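PDB 1U02: trehalose-6-phosphate phosphatase-related protein from Thermoplasma acidophilum, which removes the phosphate from trehalose 6-phosphate to give free trehalose, in a magnesium-dependent reaction of the haloacid dehalogenase (HAD) superfamily. Local coordinates for residues A[37-42]-A[220-225]; A[30-35]-A[54-59]. All blocks are in the same frame, centred on the assembly; numbering follows the deposited sequence.

Contact 1. Residues A[37-42]-A[220-225]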
# COMPACT_ATOMS: atom_id res chain seq x y z
N GLU A 37 -0.49 -17.24 11.93
CA GLU A 37 -0.99 -18.41 12.64
C GLU A 37 -1.60 -17.99 13.98
O GLU A 37 -2.48 -18.67 14.50
CB GLU A 37 0.15 -19.39 12.90
CG GLU A 37 0.66 -20.10 11.66
CD GLU A 37 -0.37 -21.06 11.10
OE1 GLU A 37 -0.78 -21.98 11.83
OE2 GLU A 37 -0.77 -20.88 9.93
N ARG A 38 -1.14 -16.87 14.52
CA ARG A 38 -1.62 -16.41 15.82
C ARG A 38 -2.54 -15.19 15.78
O ARG A 38 -3.29 -14.96 16.72
CB ARG A 38 -0.44 -16.10 16.75
CG ARG A 38 0.45 -17.29 17.05
CD ARG A 38 1.55 -16.91 18.04
NE ARG A 38 2.53 -17.98 18.24
CZ ARG A 38 2.28 -19.14 18.84
NH1 ARG A 38 1.07 -19.40 19.32
NH2 ARG A 38 3.25 -20.04 18.97
N PHE A 39 -2.46 -14.42 14.70
CA PHE A 39 -3.29 -13.22 14.57
C PHE A 39 -3.96 -13.13 13.21
O PHE A 39 -3.41 -13.59 12.21
CB PHE A 39 -2.43 -11.97 14.77
CG PHE A 39 -1.68 -11.94 16.07
CD1 PHE A 39 -0.49 -12.65 16.20
CD2 PHE A 39 -2.16 -11.21 17.15
CE1 PHE A 39 0.22 -12.62 17.40
CE2 PHE A 39 -1.46 -11.17 18.35
CZ PHE A 39 -0.26 -11.88 18.48
N ASP A 40 -5.15 -12.53 13.18
CA ASP A 40 -5.87 -12.33 11.93
C ASP A 40 -5.05 -11.21 11.28
O ASP A 40 -5.19 -10.04 11.63
CB ASP A 40 -7.30 -11.87 12.18
CG ASP A 40 -8.17 -11.93 10.93
OD1 ASP A 40 -7.61 -11.89 9.81
OD2 ASP A 40 -9.41 -12.00 11.06
N THR A 41 -4.19 -11.58 10.35
CA THR A 41 -3.31 -10.62 9.70
C THR A 41 -3.76 -10.07 8.36
O THR A 41 -4.20 -10.81 7.48
CB THR A 41 -1.91 -11.26 9.54
OG1 THR A 41 -1.50 -11.80 10.81
CG2 THR A 41 -0.90 -10.22 9.09
N TYR A 42 -3.64 -8.75 8.23
CA TYR A 42 -4.01 -8.04 7.01
C TYR A 42 -2.86 -7.20 6.49
O TYR A 42 -2.22 -6.47 7.26
CB TYR A 42 -5.18 -7.09 7.26
CG TYR A 42 -6.54 -7.73 7.38
CD1 TYR A 42 -7.40 -7.76 6.29
CD2 TYR A 42 -6.97 -8.26 8.59
CE1 TYR A 42 -8.67 -8.31 6.40
CE2 TYR A 42 -8.25 -8.82 8.71
CZ TYR A 42 -9.09 -8.83 7.61
OH TYR A 42 -10.36 -9.36 7.72
N LYS A 220 8.58 -10.05 15.22
CA LYS A 220 9.29 -11.25 15.64
C LYS A 220 9.03 -11.47 17.13
O LYS A 220 8.74 -12.58 17.57
CB LYS A 220 10.79 -11.07 15.40
CG LYS A 220 11.68 -12.19 15.94
CD LYS A 220 13.13 -11.72 16.04
CE LYS A 220 14.09 -12.86 16.34
NZ LYS A 220 14.21 -13.81 15.20
N PHE A 221 9.11 -10.39 17.91
CA PHE A 221 8.89 -10.45 19.34
C PHE A 221 7.45 -10.83 19.70
O PHE A 221 7.22 -11.67 20.58
CB PHE A 221 9.24 -9.11 19.98
CG PHE A 221 9.26 -9.14 21.48
CD1 PHE A 221 10.24 -9.86 22.16
CD2 PHE A 221 8.28 -8.47 22.22
CE1 PHE A 221 10.26 -9.91 23.56
CE2 PHE A 221 8.28 -8.52 23.61
CZ PHE A 221 9.27 -9.23 24.28
N ILE A 222 6.49 -10.20 19.04
CA ILE A 222 5.08 -10.49 19.31
C ILE A 222 4.82 -11.98 19.12
O ILE A 222 4.03 -12.58 19.86
CB ILE A 222 4.16 -9.69 18.38
CG1 ILE A 222 4.39 -8.19 18.61
CG2 ILE A 222 2.71 -10.02 18.68
CD1 ILE A 222 3.63 -7.31 17.64
N GLU A 223 5.48 -12.58 18.14
CA GLU A 223 5.34 -14.00 17.86
C GLU A 223 5.83 -14.82 19.05
O GLU A 223 5.14 -15.72 19.52
CB GLU A 223 6.14 -14.37 16.61
CG GLU A 223 6.40 -15.86 16.41
CD GLU A 223 5.12 -16.67 16.32
OE1 GLU A 223 4.11 -16.12 15.83
OE2 GLU A 223 5.12 -17.85 16.72
N MSE A 224 7.03 -14.51 19.52
CA MSE A 224 7.62 -15.22 20.66
C MSE A 224 6.72 -15.11 21.89
O MSE A 224 6.67 -16.03 22.71
CB MSE A 224 9.01 -14.66 20.99
CG MSE A 224 9.95 -14.63 19.80
SE MSE A 224 11.79 -14.31 20.31
CE MSE A 224 12.56 -15.96 19.68
N LEU A 225 6.01 -13.99 22.00
CA LEU A 225 5.10 -13.78 23.12
C LEU A 225 3.97 -14.81 23.07
O LEU A 225 3.59 -15.38 24.09
CB LEU A 225 4.49 -12.38 23.05
CG LEU A 225 5.44 -11.20 23.36
CD1 LEU A 225 4.72 -9.88 23.12
CD2 LEU A 225 5.92 -11.29 24.80
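Arg38, at the junction of helix 26-38 and strand 40-44, forms a salt bridge with Glu223 of helix 212-229, and Phe39 and Ile222 add an apolar contact beside it. The arginine chain runs extended from CG to NE and crosses the glutamate at about a right angle. Its NE donates a nearly straight hydrogen bond to Glu223 OE2 (3.0 Å, 162° at the hydrogen). The acceptor lies close to the guanidinium plane, at its edge, but the donor comes from above the carboxylate plane, the two groups being turned 31° apart. A bend at chi2 (59°) swings the glutamate's carboxylate up to the arginine, and OE1 rests against Arg38 CD at 3.5 Å. Phe39 brings the far end of its ring obliquely onto the gamma methyl of Ile222, CZ to CG2 at 3.5 Å. Two residues on, Thr41 OG1 turns back to Phe39 O (3.0 Å), approaching from above the carbonyl plane. The contact lies at the protein surface. Strand 40-44, which follows Phe39, pairs with strands 3-7 and 61-64 of the mixed sheet; Phe39 also touches Ile4, and Glu223 reaches Asp34 on helix 26-38.

Contact 2. Residues A[30-35]-A[54-59]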
# COMPACT_ATOMS: atom_id res chain seq x y z
N SER A 30 9.04 -16.02 6.67
CA SER A 30 8.97 -16.78 7.92
C SER A 30 8.21 -16.01 9.00
O SER A 30 7.32 -16.55 9.66
CB SER A 30 10.39 -17.11 8.40
OG SER A 30 10.39 -17.66 9.71
N LEU A 31 8.55 -14.73 9.15
CA LEU A 31 7.91 -13.86 10.15
C LEU A 31 6.40 -13.76 9.98
O LEU A 31 5.65 -13.92 10.93
CB LEU A 31 8.50 -12.46 10.08
CG LEU A 31 9.81 -12.18 10.82
CD1 LEU A 31 10.30 -10.79 10.45
CD2 LEU A 31 9.58 -12.29 12.33
N ILE A 32 5.96 -13.47 8.76
CA ILE A 32 4.54 -13.33 8.49
C ILE A 32 3.84 -14.68 8.54
O ILE A 32 2.71 -14.78 9.01
CB ILE A 32 4.30 -12.64 7.12
CG1 ILE A 32 4.93 -11.24 7.13
CG2 ILE A 32 2.81 -12.52 6.84
CD1 ILE A 32 4.37 -10.33 8.22
N SER A 33 4.53 -15.71 8.07
CA SER A 33 4.00 -17.07 8.10
C SER A 33 3.64 -17.42 9.55
O SER A 33 2.55 -17.93 9.82
CB SER A 33 5.04 -18.07 7.57
OG SER A 33 4.58 -19.40 7.70
N ASP A 34 4.55 -17.13 10.47
CA ASP A 34 4.32 -17.40 11.89
C ASP A 34 3.22 -16.52 12.45
O ASP A 34 2.29 -16.99 13.10
CB ASP A 34 5.59 -17.17 12.70
CG ASP A 34 6.66 -18.21 12.45
OD1 ASP A 34 6.35 -19.25 11.83
OD2 ASP A 34 7.81 -18.00 12.89
N LEU A 35 3.33 -15.22 12.19
CA LEU A 35 2.37 -14.25 12.68
C LEU A 35 0.91 -14.55 12.31
O LEU A 35 0.02 -14.44 13.16
CB LEU A 35 2.75 -12.86 12.18
CG LEU A 35 1.98 -11.67 12.76
CD1 LEU A 35 2.34 -11.48 14.23
CD2 LEU A 35 2.33 -10.42 11.96
N ARG A 54 2.10 -12.11 -5.34
CA ARG A 54 3.36 -12.68 -5.79
C ARG A 54 4.52 -12.24 -4.89
O ARG A 54 5.47 -13.00 -4.68
CB ARG A 54 3.65 -12.34 -7.26
CG ARG A 54 3.79 -10.88 -7.62
CD ARG A 54 4.09 -10.76 -9.12
NE ARG A 54 4.32 -9.38 -9.55
CZ ARG A 54 3.39 -8.60 -10.09
NH1 ARG A 54 2.16 -9.04 -10.26
NH2 ARG A 54 3.71 -7.36 -10.45
N PHE A 55 4.45 -11.03 -4.34
CA PHE A 55 5.50 -10.54 -3.44
C PHE A 55 5.54 -11.36 -2.15
O PHE A 55 6.61 -11.71 -1.66
CB PHE A 55 5.27 -9.09 -3.01
CG PHE A 55 5.59 -8.06 -4.07
CD1 PHE A 55 6.47 -8.34 -5.11
CD2 PHE A 55 5.03 -6.79 -3.98
CE1 PHE A 55 6.80 -7.34 -6.05
CE2 PHE A 55 5.36 -5.79 -4.90
CZ PHE A 55 6.24 -6.07 -5.94
N LEU A 56 4.36 -11.63 -1.61
CA LEU A 56 4.20 -12.35 -0.35
C LEU A 56 3.17 -13.46 -0.53
O LEU A 56 2.03 -13.35 -0.07
CB LEU A 56 3.68 -11.35 0.70
CG LEU A 56 3.65 -11.69 2.18
CD1 LEU A 56 5.08 -11.70 2.71
CD2 LEU A 56 2.83 -10.64 2.93
N PRO A 57 3.56 -14.57 -1.18
CA PRO A 57 2.64 -15.69 -1.42
C PRO A 57 2.23 -16.53 -0.21
O PRO A 57 2.43 -17.74 -0.18
CB PRO A 57 3.36 -16.51 -2.49
CG PRO A 57 4.81 -16.34 -2.12
CD PRO A 57 4.92 -14.88 -1.67
N LEU A 58 1.65 -15.86 0.78
CA LEU A 58 1.21 -16.52 2.01
C LEU A 58 -0.30 -16.43 2.14
O LEU A 58 -0.95 -15.61 1.48
CB LEU A 58 1.85 -15.86 3.23
CG LEU A 58 3.37 -15.84 3.32
CD1 LEU A 58 3.80 -15.00 4.52
CD2 LEU A 58 3.90 -17.26 3.42
N ASP A 59 -0.85 -17.26 3.02
CA ASP A 59 -2.28 -17.28 3.26
C ASP A 59 -2.65 -16.18 4.25
O ASP A 59 -2.75 -16.43 5.46
CB ASP A 59 -2.70 -18.65 3.80
CG ASP A 59 -4.17 -18.72 4.16
OD1 ASP A 59 -5.00 -18.25 3.35
OD2 ASP A 59 -4.49 -19.24 5.25
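The loop that leaves helix 49-55 folds against the side of helix 26-38, within the Rossmann-like core of this HAD phosphatase, where helices and parallel strands alternate along the chain. Leu58 makes the main contact. Its CD1 methyl meets the branch point of Ile32, 3.5 Å from CG2 and also 3.5 Å from CB, the two side chains crossing at about a right angle. With Leu58 CG anti to its carbonyl carbon (chi1 -59°) and CD1 reaching on toward the helix, the same methyl also lies 3.7 Å from the backbone N of Ser33. The other leucine methyl, CD2, faces Ser33 CB at a looser 4.4 Å. Leu56 makes a lighter contact, its CD2 4.3 Å from Ile32 CG2, so that one isoleucine methyl is touched by both leucines. An inverse gamma turn centred on Pro57 separates the two, closed by the bond from Leu58 N to Leu56 O (2.7 Å); the chain kinks sharply at Pro57, and the CB of both leucines still points toward the helix. No hydrogen bond joins the two segments, and the contact is mainly apolar. Inward from it lies the mixed sheet: Ile32 packs on Leu6 of strand 3-7 and Leu56 on Ile43 of strand 40-44, while on another flank of helix 26-38 Leu31 touches Arg216 and Lys220 of helix 212-229.

In the fold
Helix 26-38 is common to both contacts: Arg38 and the following Phe39 meet helix 212-229 in contact 1, and Ile32 and Ser33, earlier in the helix, receive the loop after helix 49-55 in contact 2. Their centres are 12 Å apart and they touch directly, with Lys220 CA 3.5 Å from Leu31 CD2 and Glu223 OE1 3.4 Å from Asp34 O. Contact 1 is remote from the catalytic and metal sites. Contact 2 comes closer, since the Leu56 side chain is about 5 Å from that of Tyr8, a probable substrate-binding residue, and about 13 Å from the magnesium ion held by Asp7, Asp9 and Asp179.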